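Reducing end xylose-releasing exo-oligoxylanase (Bacillus halodurans, PDB 1WU4) hydrolyses xylooligosaccharides of three or more units, releasing xylose from the reducing end with inversion of anomeric configuration. Local coordinates at residues Q292-F295 with A296-P300; Y339-A342 with N343-F347; N153-E156 with Q157-L161. The protein carries 1 engineered substitution. All blocks are in the same frame, centred on the assembly; numbering follows the deposited sequence.

Interaction 1. Residues Q292-F295 with A296-P300; sequences QAFF and ADKEP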
ATOM      1  N   GLN A 292     -10.497 -15.825  -2.036  1.00 10.86           N
ATOM      2  CA  GLN A 292     -10.367 -16.479  -3.328  1.00 10.02           C
ATOM      3  C   GLN A 292     -11.548 -17.411  -3.595  1.00 10.57           C
ATOM      4  O   GLN A 292     -12.036 -17.493  -4.722  1.00 11.84           O
ATOM      5  CB  GLN A 292      -9.025 -17.215  -3.409  1.00  9.74           C
ATOM      6  CG  GLN A 292      -7.829 -16.258  -3.326  1.00  9.41           C
ATOM      7  CD  GLN A 292      -6.495 -16.928  -3.614  1.00 10.99           C
ATOM      8  OE1 GLN A 292      -6.355 -18.148  -3.499  1.00 11.24           O
ATOM      9  NE2 GLN A 292      -5.498 -16.124  -3.972  1.00  9.49           N
ATOM     10  N   ALA A 293     -12.026 -18.099  -2.562  1.00 10.87           N
ATOM     11  CA  ALA A 293     -13.171 -18.983  -2.736  1.00 11.47           C
ATOM     12  C   ALA A 293     -14.381 -18.153  -3.167  1.00 11.45           C
ATOM     13  O   ALA A 293     -15.160 -18.568  -4.027  1.00 13.27           O
ATOM     14  CB  ALA A 293     -13.473 -19.722  -1.434  1.00 13.56           C
ATOM     15  N   PHE A 294     -14.530 -16.971  -2.576  1.00 11.31           N
ATOM     16  CA  PHE A 294     -15.646 -16.099  -2.906  1.00 11.27           C
ATOM     17  C   PHE A 294     -15.645 -15.690  -4.377  1.00 12.44           C
ATOM     18  O   PHE A 294     -16.700 -15.606  -5.009  1.00 13.24           O
ATOM     19  CB  PHE A 294     -15.616 -14.839  -2.040  1.00 11.63           C
ATOM     20  CG  PHE A 294     -16.751 -13.901  -2.314  1.00  9.64           C
ATOM     21  CD1 PHE A 294     -18.033 -14.192  -1.861  1.00 12.63           C
ATOM     22  CD2 PHE A 294     -16.551 -12.744  -3.062  1.00 11.28           C
ATOM     23  CE1 PHE A 294     -19.099 -13.348  -2.149  1.00 12.31           C
ATOM     24  CE2 PHE A 294     -17.614 -11.893  -3.356  1.00 13.04           C
ATOM     25  CZ  PHE A 294     -18.891 -12.195  -2.898  1.00 11.96           C
ATOM     26  N   PHE A 295     -14.460 -15.438  -4.924  1.00 12.90           N
ATOM     27  CA  PHE A 295     -14.350 -15.019  -6.315  1.00 11.93           C
ATOM     28  C   PHE A 295     -14.134 -16.146  -7.320  1.00 11.30           C
ATOM     29  O   PHE A 295     -14.134 -15.909  -8.528  1.00 12.31           O
ATOM     30  CB  PHE A 295     -13.235 -13.976  -6.448  1.00 12.78           C
ATOM     31  CG  PHE A 295     -13.613 -12.626  -5.908  1.00 10.08           C
ATOM     32  CD1 PHE A 295     -14.546 -11.841  -6.579  1.00 13.54           C
ATOM     33  CD2 PHE A 295     -13.073 -12.154  -4.714  1.00 10.08           C
ATOM     34  CE1 PHE A 295     -14.941 -10.604  -6.069  1.00 12.30           C
ATOM     35  CE2 PHE A 295     -13.461 -10.920  -4.193  1.00 11.94           C
ATOM     36  CZ  PHE A 295     -14.398 -10.143  -4.872  1.00 12.49           C
ATOM     37  N   ALA A 296     -13.986 -17.371  -6.825  1.00 11.84           N
ATOM     38  CA  ALA A 296     -13.744 -18.530  -7.685  1.00 10.36           C
ATOM     39  C   ALA A 296     -14.779 -18.740  -8.787  1.00 13.91           C
ATOM     40  O   ALA A 296     -14.433 -19.149  -9.899  1.00 16.09           O
ATOM     41  CB  ALA A 296     -13.644 -19.789  -6.828  1.00 14.40           C
ATOM     42  N   ASP A 297     -16.041 -18.463  -8.485  1.00 13.41           N
ATOM     43  CA  ASP A 297     -17.111 -18.653  -9.460  1.00 13.31           C
ATOM     44  C   ASP A 297     -17.617 -17.337 -10.043  1.00 14.82           C
ATOM     45  O   ASP A 297     -18.724 -17.277 -10.576  1.00 18.01           O
ATOM     46  CB  ASP A 297     -18.271 -19.411  -8.806  1.00 15.73           C
ATOM     47  CG  ASP A 297     -19.028 -18.564  -7.798  1.00 21.60           C
ATOM     48  OD1 ASP A 297     -18.383 -17.795  -7.052  1.00 25.24           O
ATOM     49  OD2 ASP A 297     -20.273 -18.675  -7.743  1.00 26.73           O
ATOM     50  N   LYS A 298     -16.803 -16.290  -9.954  1.00 14.55           N
ATOM     51  CA  LYS A 298     -17.193 -14.982 -10.472  1.00 14.28           C
ATOM     52  C   LYS A 298     -16.261 -14.494 -11.576  1.00 16.73           C
ATOM     53  O   LYS A 298     -15.041 -14.610 -11.468  1.00 16.74           O
ATOM     54  CB  LYS A 298     -17.229 -13.959  -9.331  1.00 12.80           C
ATOM     55  CG  LYS A 298     -18.261 -14.291  -8.259  1.00 16.86           C
ATOM     56  CD  LYS A 298     -18.247 -13.293  -7.115  1.00 18.26           C
ATOM     57  CE  LYS A 298     -19.373 -13.587  -6.133  1.00 16.09           C
ATOM     58  NZ  LYS A 298     -19.299 -14.974  -5.596  1.00 18.29           N
ATOM     59  N   GLU A 299     -16.846 -13.954 -12.641  1.00 16.49           N
ATOM     60  CA  GLU A 299     -16.068 -13.444 -13.765  1.00 16.88           C
ATOM     61  C   GLU A 299     -15.684 -11.989 -13.532  1.00 14.54           C
ATOM     62  O   GLU A 299     -16.504 -11.187 -13.092  1.00 14.61           O
ATOM     63  CB  GLU A 299     -16.868 -13.554 -15.065  1.00 21.14           C
ATOM     64  CG  GLU A 299     -17.119 -14.979 -15.528  1.00 26.27           C
ATOM     65  CD  GLU A 299     -15.834 -15.752 -15.747  1.00 28.80           C
ATOM     66  OE1 GLU A 299     -14.957 -15.255 -16.486  1.00 32.74           O
ATOM     67  OE2 GLU A 299     -15.701 -16.859 -15.184  1.00 36.18           O
ATOM     68  N   PRO A 300     -14.423 -11.632 -13.820  1.00 14.65           N
ATOM     69  CA  PRO A 300     -13.935 -10.261 -13.638  1.00 14.65           C
ATOM     70  C   PRO A 300     -14.857  -9.197 -14.227  1.00 14.98           C
ATOM     71  O   PRO A 300     -15.091  -8.156 -13.613  1.00 14.83           O
ATOM     72  CB  PRO A 300     -12.573 -10.298 -14.319  1.00 15.71           C
ATOM     73  CG  PRO A 300     -12.098 -11.675 -13.978  1.00 16.36           C
ATOM     74  CD  PRO A 300     -13.328 -12.521 -14.250  1.00 16.50           C
TER
HETATM   75  O   HOH W   1     -17.483 -19.139  -5.073  1.00 30.85           O
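Lys298 folds back on Phe294 in a local contact at the C-terminal end of helix 282-295, where the chain leaves the helix by a turn. Residues Phe295 to Lys298 form a type I beta turn. It is closed by Lys298 N bonding to Phe295 O at 3.0 Å. Ala296 N, just past the helix end, makes two weak bonds, to Gln292 O and Ala293 O. The lysine side chain does most of the rest. It is extended as far as CE and then bends, chi4 57°, which brings NZ back to the helix end. There NZ bonds to Phe294 O at 2.7 Å, in the carbonyl plane. NZ also lies over the centre of the Phe294 ring, 3.9 Å from the centroid, a cation-pi contact. Lys298 CE meets the same face, 3.6 Å from Phe294 CZ. Phe295 is touched more lightly, with Lys298 CD 4.0 Å from Phe295 CD1. Asp297 OD1 forms a salt bridge with Lys298 NZ at 3.3 Å, its hydrogen bond weak. Water 1 donates to both Asp297 OD1 and Ala293 O, tying the aspartate to the last turn. Beyond the turn, Tyr306 meets Phe294 and Tyr303 meets Phe295, both edge-to-face. A methionine in place of Lys298 would probably leave Phe294 O and Asp297 without their charged partner and the Phe294 ring without its cation. The ammonium thus meets a carbonyl, a carboxylate and a ring face together. Its positive charge probably complements the partial negative charge of the helix C-terminus.

Interaction 2. Residues Y339-A342 with N343-F347; sequences YAKA and NVDLF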
ATOM      1  N   TYR A 339      -7.186 -22.205  -4.533  1.00 12.71           N
ATOM      2  CA  TYR A 339      -7.341 -21.262  -5.640  1.00 10.99           C
ATOM      3  C   TYR A 339      -6.109 -20.398  -5.877  1.00 10.19           C
ATOM      4  O   TYR A 339      -6.134 -19.505  -6.728  1.00 11.01           O
ATOM      5  CB  TYR A 339      -8.536 -20.347  -5.367  1.00 12.82           C
ATOM      6  CG  TYR A 339      -9.746 -21.093  -4.857  1.00 12.61           C
ATOM      7  CD1 TYR A 339     -10.583 -21.787  -5.727  1.00 16.02           C
ATOM      8  CD2 TYR A 339     -10.023 -21.145  -3.491  1.00 13.93           C
ATOM      9  CE1 TYR A 339     -11.671 -22.522  -5.246  1.00 14.82           C
ATOM     10  CE2 TYR A 339     -11.100 -21.874  -3.000  1.00 13.85           C
ATOM     11  CZ  TYR A 339     -11.920 -22.560  -3.883  1.00 15.28           C
ATOM     12  OH  TYR A 339     -12.979 -23.293  -3.396  1.00 16.26           O
ATOM     13  N   ALA A 340      -5.036 -20.657  -5.139  1.00 10.86           N
ATOM     14  CA  ALA A 340      -3.817 -19.861  -5.267  1.00 13.77           C
ATOM     15  C   ALA A 340      -3.269 -19.814  -6.690  1.00 12.12           C
ATOM     16  O   ALA A 340      -3.015 -18.736  -7.232  1.00 13.69           O
ATOM     17  CB  ALA A 340      -2.752 -20.385  -4.310  1.00 15.39           C
ATOM     18  N   LYS A 341      -3.080 -20.987  -7.284  1.00 13.48           N
ATOM     19  CA  LYS A 341      -2.564 -21.107  -8.645  1.00 14.96           C
ATOM     20  C   LYS A 341      -3.483 -20.415  -9.649  1.00 13.57           C
ATOM     21  O   LYS A 341      -3.025 -19.677 -10.525  1.00 13.15           O
ATOM     22  CB  LYS A 341      -2.430 -22.590  -9.003  1.00 17.84           C
ATOM     23  CG  LYS A 341      -1.958 -22.894 -10.419  1.00 25.08           C
ATOM     24  CD  LYS A 341      -0.479 -22.617 -10.602  1.00 27.33           C
ATOM     25  CE  LYS A 341       0.055 -23.317 -11.848  1.00 28.39           C
ATOM     26  NZ  LYS A 341      -0.684 -22.925 -13.078  1.00 30.74           N
ATOM     27  N   ALA A 342      -4.785 -20.649  -9.518  1.00 11.24           N
ATOM     28  CA  ALA A 342      -5.751 -20.048 -10.425  1.00 12.16           C
ATOM     29  C   ALA A 342      -5.679 -18.527 -10.387  1.00  9.07           C
ATOM     30  O   ALA A 342      -5.755 -17.873 -11.423  1.00 10.93           O
ATOM     31  CB  ALA A 342      -7.163 -20.517 -10.083  1.00 13.45           C
ATOM     32  N   ASN A 343      -5.526 -17.962  -9.195  1.00  9.94           N
ATOM     33  CA  ASN A 343      -5.451 -16.512  -9.074  1.00 11.16           C
ATOM     34  C   ASN A 343      -4.189 -15.950  -9.708  1.00  9.86           C
ATOM     35  O   ASN A 343      -4.238 -14.928 -10.393  1.00 10.66           O
ATOM     36  CB  ASN A 343      -5.548 -16.103  -7.606  1.00 10.50           C
ATOM     37  CG  ASN A 343      -6.979 -15.939  -7.154  1.00  9.73           C
ATOM     38  OD1 ASN A 343      -7.544 -14.849  -7.231  1.00 11.13           O
ATOM     39  ND2 ASN A 343      -7.586 -17.032  -6.698  1.00 10.08           N
ATOM     40  N   VAL A 344      -3.059 -16.613  -9.488  1.00 10.13           N
ATOM     41  CA  VAL A 344      -1.808 -16.155 -10.077  1.00 10.88           C
ATOM     42  C   VAL A 344      -1.907 -16.261 -11.602  1.00 11.94           C
ATOM     43  O   VAL A 344      -1.450 -15.369 -12.319  1.00 10.89           O
ATOM     44  CB  VAL A 344      -0.607 -16.976  -9.546  1.00 10.10           C
ATOM     45  CG1 VAL A 344       0.660 -16.643 -10.331  1.00 13.34           C
ATOM     46  CG2 VAL A 344      -0.394 -16.669  -8.068  1.00 11.37           C
ATOM     47  N   ASP A 345      -2.518 -17.333 -12.100  1.00 10.81           N
ATOM     48  CA  ASP A 345      -2.669 -17.496 -13.545  1.00 10.70           C
ATOM     49  C   ASP A 345      -3.590 -16.422 -14.117  1.00 10.65           C
ATOM     50  O   ASP A 345      -3.329 -15.874 -15.191  1.00 11.77           O
ATOM     51  CB  ASP A 345      -3.242 -18.875 -13.900  1.00 13.03           C
ATOM     52  CG  ASP A 345      -2.243 -19.999 -13.696  1.00 14.40           C
ATOM     53  OD1 ASP A 345      -1.023 -19.740 -13.718  1.00 13.88           O
ATOM     54  OD2 ASP A 345      -2.687 -21.155 -13.530  1.00 17.51           O
ATOM     55  N   LEU A 346      -4.671 -16.120 -13.404  1.00  9.66           N
ATOM     56  CA  LEU A 346      -5.610 -15.104 -13.865  1.00  9.81           C
ATOM     57  C   LEU A 346      -4.882 -13.774 -14.016  1.00 11.66           C
ATOM     58  O   LEU A 346      -5.032 -13.081 -15.020  1.00 10.45           O
ATOM     59  CB  LEU A 346      -6.769 -14.952 -12.871  1.00 10.60           C
ATOM     60  CG  LEU A 346      -7.821 -13.892 -13.220  1.00 10.94           C
ATOM     61  CD1 LEU A 346      -8.461 -14.220 -14.564  1.00 12.82           C
ATOM     62  CD2 LEU A 346      -8.877 -13.831 -12.124  1.00 11.93           C
ATOM     63  N   PHE A 347      -4.087 -13.429 -13.009  1.00  9.83           N
ATOM     64  CA  PHE A 347      -3.325 -12.186 -13.019  1.00  9.52           C
ATOM     65  C   PHE A 347      -2.341 -12.166 -14.189  1.00 10.06           C
ATOM     66  O   PHE A 347      -2.231 -11.164 -14.901  1.00  9.99           O
ATOM     67  CB  PHE A 347      -2.591 -12.034 -11.680  1.00  9.38           C
ATOM     68  CG  PHE A 347      -1.704 -10.820 -11.592  1.00  9.24           C
ATOM     69  CD1 PHE A 347      -2.158  -9.566 -11.994  1.00 10.44           C
ATOM     70  CD2 PHE A 347      -0.419 -10.930 -11.069  1.00  8.42           C
ATOM     71  CE1 PHE A 347      -1.340  -8.436 -11.873  1.00 10.18           C
ATOM     72  CE2 PHE A 347       0.405  -9.808 -10.941  1.00  9.59           C
ATOM     73  CZ  PHE A 347      -0.061  -8.559 -11.345  1.00 10.33           C
TER
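Tyr339 O accepts from Asn343 N at 3.0 Å, the first of four successive i to i+4 backbone bonds across the opening turns of helix 340-348. The next three join Val344 N to Ala340 O, Asp345 N to Lys341 O and Leu346 N to Ala342 O. Asn343 also bends its own amide back to the start of the helix. Its ND2 donates to Tyr339 O at 2.9 Å, and the N-H...O angle of 175° makes the bond almost straight. The oxygen lies in the asparagine amide plane, yet ND2 stands above the carbonyl plane. Two bonds from one residue grip this carbonyl, and the one from ND2 probably fixes the turn of the amide. On another side of the helix, Lys341 reaches Asp345. Its CG is anti to the backbone N (chi1 177°), and bends at chi2 and chi4 bring NZ to the carboxylate. Lys341 NZ lies 2.7 Å from Asp345 OD2, which receives it on its syn lone pair, in a salt bridge. Asp345 OD1 has a second partner, the hydroxyl of Tyr23. Phe347 packs on helices 320-329 and 358-372. An i to i+4 lysine-aspartate salt bridge is a familiar feature of helix surfaces. Here it lies on a helix of the (alpha/alpha)6 barrel of glycoside hydrolase family 8, away from the probable catalytic residues.

Interaction 3. Residues N153-E156 with Q157-L161; sequences NYSE and QARKL
Asn153 and Gln157 join by both backbone and side chain at the start of helix 154-167. The backbone bonds come first. Gln157 N donates to Asn153 O at 3.1 Å, and the i to i+4 pattern continues with Ala158 N to Tyr154 O, Arg159 N to Ser155 O and Lys160 N to Glu156 O.

Hydrogen bonds of the side-chain amides form the second group. Gln157 NE2 donates to Asn153 OD1 at 3.0 Å, nearly straight at 170°. The acceptor lies in the glutamine amide plane, while the two amide planes stand 72° apart. Gln157 is bent at chi2 (-64°), which turns its amide back toward the start of the helix. The other end of the asparagine amide is used too. Its ND2 donates to Glu156 OE2 at 3.2 Å, meeting the carboxylate from above its plane, and also to water 2 at 2.9 Å. That water has a weak link to Lys160 NZ. Both ends of the Asn153 amide are thus engaged, which probably fixes its rotation.

Arg159 supplies the packing. Its guanidinium has Ser155 O and Glu156 CA over one face, both toward the rim. NH1 lies 3.4 Å from Ser155 CB, and NH2 lies 3.7 Å from Glu156 CG. The Glu156 carboxylate does not touch the guanidinium; OE1 stays 5.1 Å from Arg159 NH2. Ser155 OG bonds to Asp146. Tyr154 OH bonds to Asp89 and Lys85, while its ring packs on helix 127-144.

Asn153 occupies the N-cap position, but its side chain makes no capping bond and serves the i+3 and i+4 residues instead. The arrangement is that of a helix N-terminus within the (alpha/alpha)6 barrel of this family.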
ATOM      1  N   ASN A 153      17.972  13.603   3.138  1.00 13.43           N
ATOM      2  CA  ASN A 153      18.546  12.927   4.298  1.00 10.50           C
ATOM      3  C   ASN A 153      17.421  11.982   4.728  1.00 11.33           C
ATOM      4  O   ASN A 153      16.766  12.163   5.758  1.00 11.79           O
ATOM      5  CB  ASN A 153      18.910  13.946   5.393  1.00 13.33           C
ATOM      6  CG  ASN A 153      17.779  14.909   5.717  1.00 11.89           C
ATOM      7  OD1 ASN A 153      17.007  15.310   4.845  1.00 12.81           O
ATOM      8  ND2 ASN A 153      17.695  15.307   6.983  1.00 14.01           N
ATOM      9  N   TYR A 154      17.219  10.972   3.884  1.00 12.87           N
ATOM     10  CA  TYR A 154      16.158   9.974   4.017  1.00  9.91           C
ATOM     11  C   TYR A 154      15.768   9.450   5.395  1.00 11.12           C
ATOM     12  O   TYR A 154      14.618   9.606   5.806  1.00 11.37           O
ATOM     13  CB  TYR A 154      16.460   8.770   3.121  1.00 11.53           C
ATOM     14  CG  TYR A 154      16.860   9.111   1.703  1.00 11.66           C
ATOM     15  CD1 TYR A 154      16.017   9.844   0.864  1.00 12.06           C
ATOM     16  CD2 TYR A 154      18.082   8.679   1.193  1.00 12.50           C
ATOM     17  CE1 TYR A 154      16.389  10.137  -0.455  1.00 12.81           C
ATOM     18  CE2 TYR A 154      18.462   8.964  -0.114  1.00 11.28           C
ATOM     19  CZ  TYR A 154      17.614   9.690  -0.932  1.00 12.93           C
ATOM     20  OH  TYR A 154      17.998   9.958  -2.227  1.00 14.76           O
ATOM     21  N   SER A 155      16.701   8.819   6.101  1.00 12.55           N
ATOM     22  CA  SER A 155      16.372   8.251   7.407  1.00 12.86           C
ATOM     23  C   SER A 155      15.899   9.282   8.426  1.00 13.00           C
ATOM     24  O   SER A 155      15.028   8.986   9.245  1.00 12.30           O
ATOM     25  CB  SER A 155      17.558   7.460   7.972  1.00 16.41           C
ATOM     26  OG  SER A 155      18.601   8.313   8.398  1.00 15.60           O
ATOM     27  N   GLU A 156      16.463  10.487   8.384  1.00 10.93           N
ATOM     28  CA  GLU A 156      16.046  11.531   9.316  1.00 11.41           C
ATOM     29  C   GLU A 156      14.626  11.970   8.982  1.00  9.88           C
ATOM     30  O   GLU A 156      13.825  12.258   9.873  1.00 11.80           O
ATOM     31  CB  GLU A 156      16.978  12.742   9.240  1.00 11.38           C
ATOM     32  CG  GLU A 156      18.413  12.457   9.622  1.00 14.27           C
ATOM     33  CD  GLU A 156      19.227  13.724   9.723  1.00 14.19           C
ATOM     34  OE1 GLU A 156      19.100  14.425  10.747  1.00 18.61           O
ATOM     35  OE2 GLU A 156      19.978  14.024   8.772  1.00 20.09           O
ATOM     36  N   GLN A 157      14.320  12.030   7.690  1.00 10.81           N
ATOM     37  CA  GLN A 157      12.989  12.421   7.244  1.00 10.09           C
ATOM     38  C   GLN A 157      11.971  11.384   7.717  1.00 10.93           C
ATOM     39  O   GLN A 157      10.896  11.734   8.202  1.00 11.46           O
ATOM     40  CB  GLN A 157      12.953  12.520   5.716  1.00 11.54           C
ATOM     41  CG  GLN A 157      13.796  13.648   5.119  1.00 13.64           C
ATOM     42  CD  GLN A 157      13.304  15.028   5.517  1.00 13.63           C
ATOM     43  OE1 GLN A 157      12.106  15.246   5.696  1.00 15.79           O
ATOM     44  NE2 GLN A 157      14.229  15.976   5.636  1.00 17.35           N
ATOM     45  N   ALA A 158      12.326  10.110   7.579  1.00 11.78           N
ATOM     46  CA  ALA A 158      11.447   9.019   7.985  1.00 10.98           C
ATOM     47  C   ALA A 158      11.162   9.045   9.481  1.00  9.05           C
ATOM     48  O   ALA A 158      10.009   8.942   9.894  1.00 10.66           O
ATOM     49  CB  ALA A 158      12.059   7.682   7.600  1.00 11.14           C
ATOM     50  N   ARG A 159      12.208   9.184  10.291  1.00 10.43           N
ATOM     51  CA  ARG A 159      12.031   9.208  11.742  1.00  9.88           C
ATOM     52  C   ARG A 159      11.249  10.431  12.193  1.00 10.33           C
ATOM     53  O   ARG A 159      10.432  10.356  13.109  1.00 11.17           O
ATOM     54  CB  ARG A 159      13.389   9.161  12.450  1.00 11.40           C
ATOM     55  CG  ARG A 159      14.129   7.838  12.266  1.00 11.45           C
ATOM     56  CD  ARG A 159      15.297   7.703  13.238  1.00 14.79           C
ATOM     57  NE  ARG A 159      16.323   8.719  13.024  1.00 16.01           N
ATOM     58  CZ  ARG A 159      17.312   8.612  12.142  1.00 19.58           C
ATOM     59  NH1 ARG A 159      17.419   7.530  11.384  1.00 22.00           N
ATOM     60  NH2 ARG A 159      18.194   9.596  12.013  1.00 23.45           N
ATOM     61  N   LYS A 160      11.495  11.561  11.539  1.00 11.02           N
ATOM     62  CA  LYS A 160      10.804  12.800  11.866  1.00 12.20           C
ATOM     63  C   LYS A 160       9.310  12.643  11.587  1.00 10.09           C
ATOM     64  O   LYS A 160       8.463  12.996  12.411  1.00 11.83           O
ATOM     65  CB  LYS A 160      11.365  13.938  11.011  1.00 14.08           C
ATOM     66  CG  LYS A 160      10.807  15.311  11.326  1.00 21.73           C
ATOM     67  CD  LYS A 160      10.971  16.262  10.141  1.00 28.20           C
ATOM     68  CE  LYS A 160      12.377  16.226   9.548  1.00 27.78           C
ATOM     69  NZ  LYS A 160      13.435  16.561  10.541  1.00 33.58           N
ATOM     70  N   LEU A 161       8.991  12.107  10.413  1.00  9.60           N
ATOM     71  CA  LEU A 161       7.601  11.917  10.028  1.00  9.31           C
ATOM     72  C   LEU A 161       6.880  10.968  10.980  1.00  8.44           C
ATOM     73  O   LEU A 161       5.773  11.258  11.434  1.00  9.33           O
ATOM     74  CB  LEU A 161       7.520  11.385   8.596  1.00 11.71           C
ATOM     75  CG  LEU A 161       6.112  11.163   8.034  1.00 11.28           C
ATOM     76  CD1 LEU A 161       5.297  12.451   8.126  1.00 14.22           C
ATOM     77  CD2 LEU A 161       6.222  10.693   6.588  1.00 11.92           C
TER
HETATM   78  O   HOH W   2      16.080  17.128   8.547  1.00 22.36           O

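How the interactions relate
Interactions 1 and 2 are neighbours, their centres 11 Å apart. Gln292 packs on Tyr339, Ala340 and Asn343, and the Tyr339 ring lies against Ala293, so the end of helix 282-295 meets the start of helix 340-348. Interaction 3 lies on the opposite side of the chain's centre, about 42 Å from interaction 1 and 38 Å from interaction 2, centre to centre. All three are partly buried, and each mixes buried with exposed residues. Interaction 1 closes a helix C-terminus with a cation and an aromatic face. Interactions 2 and 3 both lie at helix starts and both use a side-chain amide; interaction 2 adds an ion pair.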